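Local coordinates for peptidase S9 prolyl oligopeptidase catalytic domain-containing protein (Pyrococcus horikoshii, PDB 4HXF) that probably cleaves peptides as a serine protease, in a self-compartmentalizing hexamer whose subunits each pair a beta-propeller with an alpha/beta-hydrolase domain, at residues V240-K245 and Y421-A426; S358-L363 and N414-N419; R428-T433 and K509-D514; K300-G305 and K389-Y394. All coordinates share one frame; numbering follows the deposited sequence.

How the interactions relate
Followed from the N terminus, the chain shows how long-range contacts both join two domains and brace one of them. Loop 240-245 of the propeller opens interaction 1, which closes only at 421-426, at the start of helix 423-427. Within this long excursion, interaction 4 ties propeller residues 300-305 to hydrolase loop 389-394, and interaction 2 joins hairpin 358-363 to loop 414-419 inside the hydrolase domain; these two cross, since their segments alternate. Interaction 3, from 428-433 to 509-514, follows in series and also stays within the hydrolase domain. Side chains connect the set: K389 hydrogen-bonds H243, E510 binds S241 and V240, and D360 forms a salt bridge with R428.

Interaction 1: V240-K245 and Y421-A426; sequences VSEHDK and YSEDFA. With MG (magnesium ion), chain D; MG (magnesium ion), chain C.
H243, on a loop of the beta-propeller, docks against the N-terminal end of helix 423-427 in the alpha/beta-hydrolase domain, whose N-cap is S422. Two direct hydrogen bonds carry the contact. The imidazole gives NE2-H to Y421 O at 2.7 Å, nearly straight at 163° and close to the ring plane, while the backbone N of H243 reaches E423 OE2 at 2.8 Å on the anti side of the carboxylate. K389 NZ bonds to ND1, so the imidazole is bonded at both nitrogens, which should fix its rotation. A water donates to both H243 O and E423 OE2. An apolar element is a CH-pi contact, with E423 CA 3.8 Å from the centroid of the H243 ring, over one face. With CG anti to the backbone N (chi1 -178°), the extended E423 chain runs alongside the imidazole in the opposite direction and delivers its carboxylate to the loop. There it lies near a like charge, E242 OE1 being 4.3 Å from E423 OE2, while E242 OE2 accepts from Y239 N. Metal sites flank the contact. D244 OD2 and E263 bind one magnesium ion; D424 OD1 binds another at 2.1 Å, and a water on that ion donates to E423 OE1 at 2.7 Å.

Interaction 2: S358-L363 and N414-N419; sequences SIDLEL and NPRGSN
R416 lays its guanidinium group against the type II' turn S358-L361, which joins strands 352-358 and 361-368 into a hairpin. The group is held at its edge and over its face. At the edge, NH1 meets the syn lone pair of D360 OD1 at 2.9 Å in an almost linear salt bridge (172°), with the carboxylate and guanidinium planes nearly coplanar; NH2 adds a weak bond to S358 O and a salt bridge to D440. Over the face, L361 CD1 sits 3.5 Å from R416 CZ. The arginine gets there by bending at chi3 (68°). A leucine in its place would probably cost D360 and D440 these bonds, though D360 OD2 also pairs with R428, and fix the turn less firmly to loop 414-419. Further along the strand, L363 sets its CD1 methyl against the backbone, 4.0 Å from N414 O and 4.1 Å from P415 CA. Around it, F425 of helix 423-427 packs on L361, L363 and R416, while helix 436-451 supplies D440 beside L363 and P415.

Interaction 3: R428-T433 and K509-D514; sequences RVLERT and KEVIGD
L430 lies across the last turn of helix 504-511, its CD2 methyl 3.9 Å from V511 CG2 and its CD1 the same distance from E510 CG. CG stands anti to its carbonyl carbon (chi1 -60°), laying the methyls over the helix end. The residue occupies the second position of a type II beta turn, V429-R432, in the loop between helices 423-427 and 436-451 of the alpha/beta-hydrolase domain. A serine here would probably open a gap over V511 and E510 and take away the turn's largest apolar hold on the helix. The polar centre is V511 O, which accepts from E431 N at 2.8 Å, from above the carbonyl plane rather than on a lone pair; a water donates to it while accepting from T433 N, so the turn and one bridging water share the carbonyl. T433 CG2 touches V511 CG1 at 3.6 Å, and I512 CD1 lies 3.7 Å from T433 OG1. T433 and I512 also pack on W494, which lines the inhibitor pocket, and V511 comes within about 5 Å of the inhibitor (nearest atoms). E510 binds S241 OG and V240 N of the propeller. A second water donates to E431 OE2, at 2.7 Å, and I512 O, at 2.8 Å.

Interaction 4: K300-G305 and K389-Y394; sequences KHWIMG and KGMYGY
With CG anti to the carbonyl carbon in both residues (chi1 -66° in K300, -52° in Y394), the lysine chain is brought over the tyrosine ring. K300 CB sits 3.7 Å from the ring centroid, only 7° off the normal, in a CH-pi contact; the rest of the chain crosses the face toward the phenol end. There K300 NZ forms a weak hydrogen bond of 3.3 Å to Y394 OH, which also bonds W366 NE1. In the second half of the contact, M391 is bent at chi3, which carries its CE methyl to W302 CZ2 at 3.4 Å. W302 and M391 run past each other in opposite directions, and W302 NE1 is held by G282 O. The residues join the start of propeller strand 302-308 to the hydrolase loop that follows strand 378-384. Between the two halves, Y394 CB abuts H301 N at 3.4 Å. With the indole N-H and the phenol bound mainly to residues outside the contact, cohesion here comes chiefly from methyl and methylene groups against aromatic rings, so this part of the junction probably depends more on close fit than on charge.

Interaction 1: V240-K245 and Y421-A426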
loop_
_atom_site.group_PDB
_atom_site.type_symbol
_atom_site.label_atom_id
_atom_site.label_comp_id
_atom_site.label_asym_id
_atom_site.label_seq_id
_atom_site.Cartn_x
_atom_site.Cartn_y
_atom_site.Cartn_z
ATOM N N VAL A 240 -19.476 18.109 -47.094
ATOM C CA VAL A 240 -18.769 18.512 -45.893
ATOM C C VAL A 240 -17.413 19.033 -46.326
ATOM O O VAL A 240 -16.814 19.928 -45.718
ATOM C CB VAL A 240 -18.654 17.287 -44.973
ATOM C CG1 VAL A 240 -17.740 17.587 -43.827
ATOM C CG2 VAL A 240 -20.074 16.936 -44.428
ATOM N N SER A 241 -16.901 18.464 -47.428
ATOM C CA SER A 241 -15.568 18.876 -48.001
ATOM C C SER A 241 -15.493 20.285 -48.585
ATOM O O SER A 241 -14.381 20.708 -48.956
ATOM C CB SER A 241 -15.099 17.870 -49.039
ATOM O OG SER A 241 -15.036 16.498 -48.449
ATOM N N GLU A 242 -16.621 20.958 -48.769
ATOM C CA GLU A 242 -16.618 22.369 -49.184
ATOM C C GLU A 242 -15.801 23.199 -48.218
ATOM O O GLU A 242 -15.760 22.852 -47.024
ATOM C CB GLU A 242 -18.062 22.932 -49.324
ATOM C CG GLU A 242 -18.838 22.449 -50.497
ATOM C CD GLU A 242 -20.301 22.953 -50.303
ATOM O OE1 GLU A 242 -20.499 24.174 -50.042
ATOM O OE2 GLU A 242 -21.133 22.209 -50.643
ATOM N N HIS A 243 -15.195 24.296 -48.699
ATOM C CA HIS A 243 -14.425 25.135 -47.854
ATOM C C HIS A 243 -15.277 25.750 -46.792
ATOM O O HIS A 243 -16.210 26.511 -47.153
ATOM C CB HIS A 243 -13.714 26.193 -48.669
ATOM C CG HIS A 243 -12.484 25.710 -49.465
ATOM N ND1 HIS A 243 -11.815 24.505 -49.234
ATOM C CD2 HIS A 243 -11.832 26.322 -50.514
ATOM C CE1 HIS A 243 -10.755 24.448 -50.063
ATOM N NE2 HIS A 243 -10.750 25.559 -50.848
ATOM N N ASP A 244 -14.899 25.571 -45.544
ATOM C CA ASP A 244 -15.486 26.380 -44.442
ATOM C C ASP A 244 -15.077 27.786 -44.445
ATOM O O ASP A 244 -13.906 28.122 -44.677
ATOM C CB ASP A 244 -15.170 25.751 -43.117
ATOM C CG ASP A 244 -15.891 24.441 -42.957
ATOM O OD1 ASP A 244 -17.110 24.401 -42.930
ATOM O OD2 ASP A 244 -15.288 23.359 -43.078
ATOM N N LYS A 245 -16.070 28.641 -44.306
ATOM C CA LYS A 245 -15.864 30.069 -44.251
ATOM C C LYS A 245 -16.324 30.646 -42.891
ATOM O O LYS A 245 -16.612 29.959 -41.954
ATOM C CB LYS A 245 -16.670 30.750 -45.361
ATOM C CG LYS A 245 -16.432 30.249 -46.785
ATOM C CD LYS A 245 -14.972 30.402 -47.294
ATOM C CE LYS A 245 -14.857 29.955 -48.795
ATOM N NZ LYS A 245 -15.462 30.912 -49.811
ATOM N N TYR A 421 -6.163 25.056 -51.877
ATOM C CA TYR A 421 -6.382 25.468 -53.222
ATOM C C TYR A 421 -7.865 25.820 -53.355
ATOM O O TYR A 421 -8.542 26.103 -52.383
ATOM C CB TYR A 421 -5.944 24.308 -54.141
ATOM C CG TYR A 421 -4.494 23.962 -53.870
ATOM C CD1 TYR A 421 -4.171 23.005 -52.922
ATOM C CD2 TYR A 421 -3.459 24.571 -54.533
ATOM C CE1 TYR A 421 -2.864 22.767 -52.572
ATOM C CE2 TYR A 421 -2.119 24.272 -54.193
ATOM C CZ TYR A 421 -1.855 23.316 -53.253
ATOM O OH TYR A 421 -0.538 23.112 -52.923
ATOM N N SER A 422 -8.363 25.863 -54.581
ATOM C CA SER A 422 -9.750 26.153 -54.808
ATOM C C SER A 422 -10.610 25.081 -54.207
ATOM O O SER A 422 -10.220 23.885 -53.964
ATOM C CB SER A 422 -10.140 26.267 -56.290
ATOM O OG SER A 422 -10.005 25.026 -56.986
ATOM N N GLU A 423 -11.857 25.433 -53.934
ATOM C CA GLU A 423 -12.840 24.472 -53.508
ATOM C C GLU A 423 -13.008 23.324 -54.534
ATOM O O GLU A 423 -13.034 22.161 -54.205
ATOM C CB GLU A 423 -14.205 25.114 -53.244
ATOM C CG GLU A 423 -15.217 24.113 -52.747
ATOM C CD GLU A 423 -16.441 24.804 -52.205
ATOM O OE1 GLU A 423 -17.332 25.119 -52.976
ATOM O OE2 GLU A 423 -16.443 25.232 -51.041
ATOM N N ASP A 424 -13.140 23.694 -55.797
ATOM C CA ASP A 424 -13.314 22.716 -56.877
ATOM C C ASP A 424 -12.141 21.724 -56.844
ATOM O O ASP A 424 -12.312 20.534 -57.117
ATOM C CB ASP A 424 -13.440 23.352 -58.279
ATOM C CG ASP A 424 -14.755 24.092 -58.478
ATOM O OD1 ASP A 424 -15.634 23.889 -57.600
ATOM O OD2 ASP A 424 -14.948 24.769 -59.523
ATOM N N PHE A 425 -10.924 22.208 -56.590
ATOM C CA PHE A 425 -9.723 21.298 -56.528
ATOM C C PHE A 425 -9.878 20.270 -55.455
ATOM O O PHE A 425 -9.563 19.053 -55.652
ATOM C CB PHE A 425 -8.480 22.159 -56.289
ATOM C CG PHE A 425 -7.175 21.384 -56.197
ATOM C CD1 PHE A 425 -6.423 21.196 -57.321
ATOM C CD2 PHE A 425 -6.660 21.003 -55.001
ATOM C CE1 PHE A 425 -5.196 20.526 -57.280
ATOM C CE2 PHE A 425 -5.429 20.422 -54.963
ATOM C CZ PHE A 425 -4.711 20.187 -56.063
ATOM N N ALA A 426 -10.408 20.714 -54.285
ATOM C CA ALA A 426 -10.734 19.741 -53.224
ATOM C C ALA A 426 -11.800 18.738 -53.570
ATOM O O ALA A 426 -11.691 17.549 -53.290
ATOM C CB ALA A 426 -11.122 20.483 -51.951
HETATM MG MG MG D . -13.598 22.199 -43.582
HETATM MG MG MG C . -17.494 24.835 -57.210
HETATM O O HOH W 1 -14.570 21.336 -45.193
HETATM O O HOH W 2 -19.552 26.096 -51.943
HETATM O O HOH W 3 -17.220 27.244 -49.574
HETATM O O HOH W 4 -17.775 23.931 -55.359
HETATM O O HOH W 5 -16.401 26.394 -56.363
HETATM O O HOH W 6 -11.905 21.070 -43.965
HETATM O O HOH W 7 -14.456 20.610 -42.391
#

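Interaction 2: S358-L363 and N414-N419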
loop_
_atom_site.group_PDB
_atom_site.type_symbol
_atom_site.label_atom_id
_atom_site.label_comp_id
_atom_site.label_asym_id
_atom_site.label_seq_id
_atom_site.Cartn_x
_atom_site.Cartn_y
_atom_site.Cartn_z
ATOM N N SER A 358 -0.103 17.601 -64.213
ATOM C CA SER A 358 -0.767 16.323 -64.084
ATOM C C SER A 358 -2.136 16.373 -64.720
ATOM O O SER A 358 -3.062 16.941 -64.159
ATOM C CB SER A 358 -0.857 15.950 -62.636
ATOM O OG SER A 358 -1.408 14.624 -62.557
ATOM N N ILE A 359 -2.243 15.702 -65.856
ATOM C CA ILE A 359 -3.519 15.561 -66.590
ATOM C C ILE A 359 -3.831 17.029 -67.041
ATOM O O ILE A 359 -3.032 17.638 -67.786
ATOM C CB ILE A 359 -4.642 14.807 -65.812
ATOM C CG1 ILE A 359 -4.126 13.450 -65.269
ATOM C CG2 ILE A 359 -5.874 14.566 -66.758
ATOM C CD1 ILE A 359 -5.179 12.733 -64.412
ATOM N N ASP A 360 -4.884 17.587 -66.470
ATOM C CA ASP A 360 -5.415 18.908 -66.709
ATOM C C ASP A 360 -4.949 19.994 -65.732
ATOM O O ASP A 360 -5.327 21.094 -65.881
ATOM C CB ASP A 360 -6.992 18.841 -66.732
ATOM C CG ASP A 360 -7.633 18.251 -65.453
ATOM O OD1 ASP A 360 -6.980 17.483 -64.737
ATOM O OD2 ASP A 360 -8.830 18.534 -65.213
ATOM N N LEU A 361 -4.084 19.696 -64.745
ATOM C CA LEU A 361 -3.780 20.676 -63.710
ATOM C C LEU A 361 -2.273 20.872 -63.615
ATOM O O LEU A 361 -1.525 20.065 -64.069
ATOM C CB LEU A 361 -4.263 20.142 -62.370
ATOM C CG LEU A 361 -5.788 20.017 -62.132
ATOM C CD1 LEU A 361 -6.138 19.428 -60.787
ATOM C CD2 LEU A 361 -6.381 21.432 -62.358
ATOM N N GLU A 362 -1.900 21.959 -62.983
ATOM C CA GLU A 362 -0.516 22.205 -62.505
ATOM C C GLU A 362 -0.539 22.182 -60.994
ATOM O O GLU A 362 -1.413 22.780 -60.371
ATOM C CB GLU A 362 0.068 23.501 -63.091
ATOM C CG GLU A 362 1.553 23.704 -62.718
ATOM C CD GLU A 362 2.197 24.924 -63.381
ATOM O OE1 GLU A 362 2.559 25.866 -62.632
ATOM O OE2 GLU A 362 2.174 24.966 -64.625
ATOM N N LEU A 363 0.361 21.402 -60.348
ATOM C CA LEU A 363 0.284 21.118 -58.893
ATOM C C LEU A 363 1.613 21.436 -58.227
ATOM O O LEU A 363 2.671 21.612 -58.907
ATOM C CB LEU A 363 0.035 19.585 -58.691
ATOM C CG LEU A 363 -1.215 18.987 -59.327
ATOM C CD1 LEU A 363 -1.361 17.502 -58.863
ATOM C CD2 LEU A 363 -2.416 19.702 -58.932
ATOM N N ASN A 414 0.799 17.826 -53.226
ATOM C CA ASN A 414 -0.620 18.024 -52.871
ATOM C C ASN A 414 -1.488 17.630 -54.082
ATOM O O ASN A 414 -1.706 18.440 -55.014
ATOM C CB ASN A 414 -0.860 19.475 -52.468
ATOM C CG ASN A 414 -0.464 19.770 -51.032
ATOM O OD1 ASN A 414 -0.586 18.883 -50.169
ATOM N ND2 ASN A 414 -0.039 21.041 -50.722
ATOM N N PRO A 415 -1.967 16.386 -54.112
ATOM C CA PRO A 415 -2.766 15.986 -55.301
ATOM C C PRO A 415 -4.124 16.653 -55.224
ATOM O O PRO A 415 -4.522 17.201 -54.148
ATOM C CB PRO A 415 -2.938 14.479 -55.114
ATOM C CG PRO A 415 -2.717 14.263 -53.685
ATOM C CD PRO A 415 -1.760 15.299 -53.123
ATOM N N ARG A 416 -4.889 16.622 -56.301
ATOM C CA ARG A 416 -6.278 17.037 -56.191
ATOM C C ARG A 416 -7.003 16.243 -55.112
ATOM O O ARG A 416 -6.697 15.104 -54.763
ATOM C CB ARG A 416 -6.980 16.878 -57.570
ATOM C CG ARG A 416 -7.344 15.395 -57.958
ATOM C CD ARG A 416 -7.640 15.319 -59.456
ATOM N NE ARG A 416 -6.409 15.548 -60.202
ATOM C CZ ARG A 416 -6.317 16.010 -61.415
ATOM N NH1 ARG A 416 -7.410 16.253 -62.156
ATOM N NH2 ARG A 416 -5.151 16.203 -61.957
ATOM N N GLY A 417 -7.851 17.017 -54.441
ATOM C CA GLY A 417 -8.459 16.616 -53.195
ATOM C C GLY A 417 -7.850 17.330 -51.990
ATOM O O GLY A 417 -8.512 17.391 -50.938
ATOM N N SER A 418 -6.603 17.815 -52.068
ATOM C CA SER A 418 -5.932 18.446 -50.951
ATOM C C SER A 418 -6.607 19.756 -50.583
ATOM O O SER A 418 -7.223 20.472 -51.462
ATOM C CB SER A 418 -4.520 18.751 -51.279
ATOM O OG SER A 418 -3.719 17.596 -51.609
ATOM N N ASN A 419 -6.441 20.128 -49.342
ATOM C CA ASN A 419 -6.679 21.525 -48.926
ATOM C C ASN A 419 -5.633 22.465 -49.422
ATOM O O ASN A 419 -4.562 22.066 -49.845
ATOM C CB ASN A 419 -6.753 21.612 -47.375
ATOM C CG ASN A 419 -7.797 22.617 -46.903
ATOM O OD1 ASN A 419 -8.221 23.502 -47.659
ATOM N ND2 ASN A 419 -8.278 22.421 -45.672
#

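Interaction 3: R428-T433 and K509-D514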
loop_
_atom_site.group_PDB
_atom_site.type_symbol
_atom_site.label_atom_id
_atom_site.label_comp_id
_atom_site.label_asym_id
_atom_site.label_seq_id
_atom_site.Cartn_x
_atom_site.Cartn_y
_atom_site.Cartn_z
ATOM N N ARG A 428 -12.664 17.584 -56.418
ATOM C CA ARG A 428 -12.359 16.661 -57.539
ATOM C C ARG A 428 -12.202 15.191 -57.118
ATOM O O ARG A 428 -12.352 14.338 -58.003
ATOM C CB ARG A 428 -11.012 17.066 -58.244
ATOM C CG ARG A 428 -11.227 18.203 -59.177
ATOM C CD ARG A 428 -9.960 18.711 -59.731
ATOM N NE ARG A 428 -10.014 19.816 -60.724
ATOM C CZ ARG A 428 -10.016 19.644 -62.043
ATOM N NH1 ARG A 428 -10.102 18.453 -62.625
ATOM N NH2 ARG A 428 -9.958 20.672 -62.802
ATOM N N VAL A 429 -11.781 14.934 -55.886
ATOM C CA VAL A 429 -11.463 13.592 -55.402
ATOM C C VAL A 429 -12.734 12.794 -55.141
ATOM O O VAL A 429 -12.678 11.576 -55.072
ATOM C CB VAL A 429 -10.492 13.586 -54.170
ATOM C CG1 VAL A 429 -11.248 14.118 -52.915
ATOM C CG2 VAL A 429 -9.911 12.167 -53.954
ATOM N N LEU A 430 -13.882 13.501 -54.938
ATOM C CA LEU A 430 -15.103 12.769 -54.447
ATOM C C LEU A 430 -15.544 11.760 -55.578
ATOM O O LEU A 430 -15.590 12.077 -56.779
ATOM C CB LEU A 430 -16.246 13.746 -54.163
ATOM C CG LEU A 430 -15.967 14.842 -53.075
ATOM C CD1 LEU A 430 -17.279 15.558 -52.801
ATOM C CD2 LEU A 430 -15.324 14.290 -51.820
ATOM N N GLU A 431 -15.737 10.522 -55.126
ATOM C CA GLU A 431 -16.060 9.369 -55.950
ATOM C C GLU A 431 -14.914 8.957 -56.860
ATOM O O GLU A 431 -15.105 8.128 -57.734
ATOM C CB GLU A 431 -17.392 9.526 -56.789
ATOM C CG GLU A 431 -18.587 9.880 -55.906
ATOM C CD GLU A 431 -19.872 9.857 -56.723
ATOM O OE1 GLU A 431 -20.354 10.965 -57.008
ATOM O OE2 GLU A 431 -20.329 8.780 -57.190
ATOM N N ARG A 432 -13.722 9.521 -56.659
ATOM C CA ARG A 432 -12.558 9.271 -57.531
ATOM C C ARG A 432 -11.296 8.934 -56.780
ATOM O O ARG A 432 -10.182 9.100 -57.282
ATOM C CB ARG A 432 -12.286 10.497 -58.467
ATOM C CG ARG A 432 -13.462 11.014 -59.222
ATOM C CD ARG A 432 -13.816 10.116 -60.289
ATOM N NE ARG A 432 -12.871 10.171 -61.458
ATOM C CZ ARG A 432 -13.080 9.311 -62.465
ATOM N NH1 ARG A 432 -14.133 8.448 -62.401
ATOM N NH2 ARG A 432 -12.211 9.175 -63.440
ATOM N N THR A 433 -11.454 8.475 -55.567
ATOM C CA THR A 433 -10.239 8.068 -54.775
ATOM C C THR A 433 -9.400 6.970 -55.474
ATOM O O THR A 433 -9.959 6.001 -55.921
ATOM C CB THR A 433 -10.647 7.505 -53.434
ATOM O OG1 THR A 433 -11.541 6.384 -53.552
ATOM C CG2 THR A 433 -11.289 8.580 -52.508
ATOM N N LYS A 509 -20.194 8.160 -47.784
ATOM C CA LYS A 509 -21.261 8.477 -48.815
ATOM C C LYS A 509 -20.780 9.600 -49.748
ATOM O O LYS A 509 -21.087 9.578 -50.969
ATOM C CB LYS A 509 -22.635 8.764 -48.232
ATOM C CG LYS A 509 -23.309 7.480 -47.699
ATOM C CD LYS A 509 -24.739 7.734 -47.290
ATOM C CE LYS A 509 -25.393 6.500 -46.650
ATOM N NZ LYS A 509 -26.711 6.805 -46.031
ATOM N N GLU A 510 -20.106 10.552 -49.147
ATOM C CA GLU A 510 -19.603 11.712 -49.868
ATOM C C GLU A 510 -18.322 11.396 -50.656
ATOM O O GLU A 510 -18.214 11.680 -51.844
ATOM C CB GLU A 510 -19.318 12.812 -48.853
ATOM C CG GLU A 510 -18.648 14.046 -49.445
ATOM C CD GLU A 510 -18.676 15.247 -48.527
ATOM O OE1 GLU A 510 -17.643 15.979 -48.663
ATOM O OE2 GLU A 510 -19.790 15.514 -47.958
ATOM N N VAL A 511 -17.345 10.749 -49.960
ATOM C CA VAL A 511 -16.028 10.583 -50.585
ATOM C C VAL A 511 -15.948 9.389 -51.580
ATOM O O VAL A 511 -15.229 9.429 -52.594
ATOM C CB VAL A 511 -14.872 10.554 -49.538
ATOM C CG1 VAL A 511 -13.524 10.358 -50.255
ATOM C CG2 VAL A 511 -14.931 11.849 -48.766
ATOM N N ILE A 512 -16.693 8.319 -51.292
ATOM C CA ILE A 512 -16.756 7.115 -52.096
ATOM C C ILE A 512 -18.051 7.066 -52.954
ATOM O O ILE A 512 -17.978 6.810 -54.188
ATOM C CB ILE A 512 -16.601 5.815 -51.264
ATOM C CG1 ILE A 512 -15.448 6.048 -50.267
ATOM C CG2 ILE A 512 -16.389 4.590 -52.158
ATOM C CD1 ILE A 512 -14.125 6.398 -50.895
ATOM N N GLY A 513 -19.197 7.282 -52.342
ATOM C CA GLY A 513 -20.453 7.338 -53.072
ATOM C C GLY A 513 -21.664 6.919 -52.276
ATOM O O GLY A 513 -21.604 6.282 -51.230
ATOM N N ASP A 514 -22.805 7.295 -52.842
ATOM C CA ASP A 514 -24.128 6.892 -52.267
ATOM C C ASP A 514 -24.421 5.396 -52.484
ATOM O O ASP A 514 -23.798 4.692 -53.229
ATOM C CB ASP A 514 -25.249 7.730 -53.026
ATOM C CG ASP A 514 -25.397 9.121 -52.435
ATOM O OD1 ASP A 514 -24.882 9.333 -51.284
ATOM O OD2 ASP A 514 -25.983 10.027 -53.093
HETATM O O HOH W 8 -19.588 6.313 -56.369
HETATM O O HOH W 9 -13.962 7.487 -54.284
#

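Interaction 4: K300-G305 and K389-Y394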
loop_
_atom_site.group_PDB
_atom_site.type_symbol
_atom_site.label_atom_id
_atom_site.label_comp_id
_atom_site.label_asym_id
_atom_site.label_seq_id
_atom_site.Cartn_x
_atom_site.Cartn_y
_atom_site.Cartn_z
ATOM N N LYS A 300 6.206 30.901 -45.953
ATOM C CA LYS A 300 6.393 29.434 -45.982
ATOM C C LYS A 300 6.338 28.902 -44.564
ATOM O O LYS A 300 7.370 28.551 -43.937
ATOM C CB LYS A 300 7.733 29.103 -46.661
ATOM C CG LYS A 300 7.763 29.475 -48.130
ATOM C CD LYS A 300 9.102 28.971 -48.705
ATOM C CE LYS A 300 9.089 28.649 -50.219
ATOM N NZ LYS A 300 9.961 27.401 -50.569
ATOM N N HIS A 301 5.116 28.828 -44.006
ATOM C CA HIS A 301 4.943 28.509 -42.581
ATOM C C HIS A 301 3.529 28.067 -42.320
ATOM O O HIS A 301 2.662 28.196 -43.196
ATOM C CB HIS A 301 5.304 29.705 -41.693
ATOM C CG HIS A 301 4.461 30.942 -41.902
ATOM N ND1 HIS A 301 5.005 32.205 -41.863
ATOM C CD2 HIS A 301 3.084 31.118 -42.031
ATOM C CE1 HIS A 301 4.004 33.094 -42.023
ATOM N NE2 HIS A 301 2.822 32.412 -42.132
ATOM N N TRP A 302 3.312 27.540 -41.137
ATOM C CA TRP A 302 1.936 27.261 -40.594
ATOM C C TRP A 302 1.732 28.001 -39.330
ATOM O O TRP A 302 2.481 27.787 -38.356
ATOM C CB TRP A 302 1.732 25.794 -40.310
ATOM C CG TRP A 302 1.295 24.943 -41.472
ATOM C CD1 TRP A 302 1.810 24.997 -42.731
ATOM C CD2 TRP A 302 0.306 23.846 -41.514
ATOM N NE1 TRP A 302 1.244 24.050 -43.550
ATOM C CE2 TRP A 302 0.334 23.328 -42.854
ATOM C CE3 TRP A 302 -0.561 23.302 -40.595
ATOM C CZ2 TRP A 302 -0.469 22.290 -43.270
ATOM C CZ3 TRP A 302 -1.385 22.235 -41.028
ATOM C CH2 TRP A 302 -1.357 21.784 -42.338
ATOM N N ILE A 303 0.768 28.899 -39.332
ATOM C CA ILE A 303 0.268 29.602 -38.110
ATOM C C ILE A 303 -0.648 28.654 -37.345
ATOM O O ILE A 303 -1.797 28.413 -37.811
ATOM C CB ILE A 303 -0.365 30.970 -38.385
ATOM C CG1 ILE A 303 0.560 31.891 -39.183
ATOM C CG2 ILE A 303 -0.842 31.627 -37.039
ATOM C CD1 ILE A 303 1.977 32.153 -38.607
ATOM N N MET A 304 -0.141 28.044 -36.261
ATOM C CA MET A 304 -0.766 27.012 -35.572
ATOM C C MET A 304 -1.791 27.441 -34.541
ATOM O O MET A 304 -2.657 26.648 -34.156
ATOM C CB MET A 304 0.316 26.195 -34.879
ATOM C CG MET A 304 1.219 25.514 -35.843
ATOM S SD MET A 304 0.351 24.376 -36.938
ATOM C CE MET A 304 -0.317 23.111 -35.910
ATOM N N GLY A 305 -1.741 28.687 -34.132
ATOM C CA GLY A 305 -2.623 29.195 -33.066
ATOM C C GLY A 305 -2.343 30.639 -32.931
ATOM O O GLY A 305 -1.263 31.222 -33.377
ATOM N N LYS A 389 -8.625 15.660 -47.824
ATOM C CA LYS A 389 -8.461 17.128 -47.763
ATOM C C LYS A 389 -7.486 17.520 -46.603
ATOM O O LYS A 389 -7.689 18.533 -45.875
ATOM C CB LYS A 389 -9.817 17.821 -47.565
ATOM C CG LYS A 389 -9.794 19.309 -48.009
ATOM C CD LYS A 389 -11.140 19.983 -47.764
ATOM C CE LYS A 389 -11.079 21.407 -48.145
ATOM N NZ LYS A 389 -12.306 22.211 -47.748
ATOM N N GLY A 390 -6.353 16.807 -46.542
ATOM C CA GLY A 390 -5.168 17.293 -45.864
ATOM C C GLY A 390 -4.291 18.194 -46.718
ATOM O O GLY A 390 -4.649 18.504 -47.844
ATOM N N MET A 391 -3.137 18.578 -46.180
ATOM C CA MET A 391 -2.289 19.470 -46.945
ATOM C C MET A 391 -0.853 19.352 -46.438
ATOM O O MET A 391 -0.625 19.409 -45.202
ATOM C CB MET A 391 -2.772 20.902 -46.778
ATOM C CG MET A 391 -2.050 21.890 -47.737
ATOM S SD MET A 391 -2.551 23.590 -47.537
ATOM C CE MET A 391 -1.744 23.928 -45.961
ATOM N N TYR A 392 0.088 19.121 -47.349
ATOM C CA TYR A 392 1.491 19.210 -47.046
ATOM C C TYR A 392 2.008 20.600 -47.474
ATOM O O TYR A 392 1.417 21.311 -48.276
ATOM C CB TYR A 392 2.321 18.205 -47.860
ATOM C CG TYR A 392 2.383 16.782 -47.281
ATOM C CD1 TYR A 392 2.484 15.696 -48.140
ATOM C CD2 TYR A 392 2.475 16.553 -45.928
ATOM C CE1 TYR A 392 2.548 14.400 -47.663
ATOM C CE2 TYR A 392 2.574 15.240 -45.432
ATOM C CZ TYR A 392 2.643 14.172 -46.341
ATOM O OH TYR A 392 2.721 12.915 -45.812
ATOM N N GLY A 393 3.133 20.908 -46.843
ATOM C CA GLY A 393 3.864 22.096 -47.214
ATOM C C GLY A 393 4.895 22.471 -46.170
ATOM O O GLY A 393 6.052 21.956 -46.200
ATOM N N TYR A 394 4.518 23.416 -45.323
ATOM C CA TYR A 394 5.480 24.098 -44.411
ATOM C C TYR A 394 5.261 23.933 -42.921
ATOM O O TYR A 394 5.395 24.878 -42.144
ATOM C CB TYR A 394 5.617 25.560 -44.844
ATOM C CG TYR A 394 5.943 25.684 -46.304
ATOM C CD1 TYR A 394 5.002 26.270 -47.204
ATOM C CD2 TYR A 394 7.169 25.374 -46.761
ATOM C CE1 TYR A 394 5.273 26.370 -48.583
ATOM C CE2 TYR A 394 7.452 25.458 -48.125
ATOM C CZ TYR A 394 6.534 26.030 -48.995
ATOM O OH TYR A 394 6.945 26.083 -50.315
#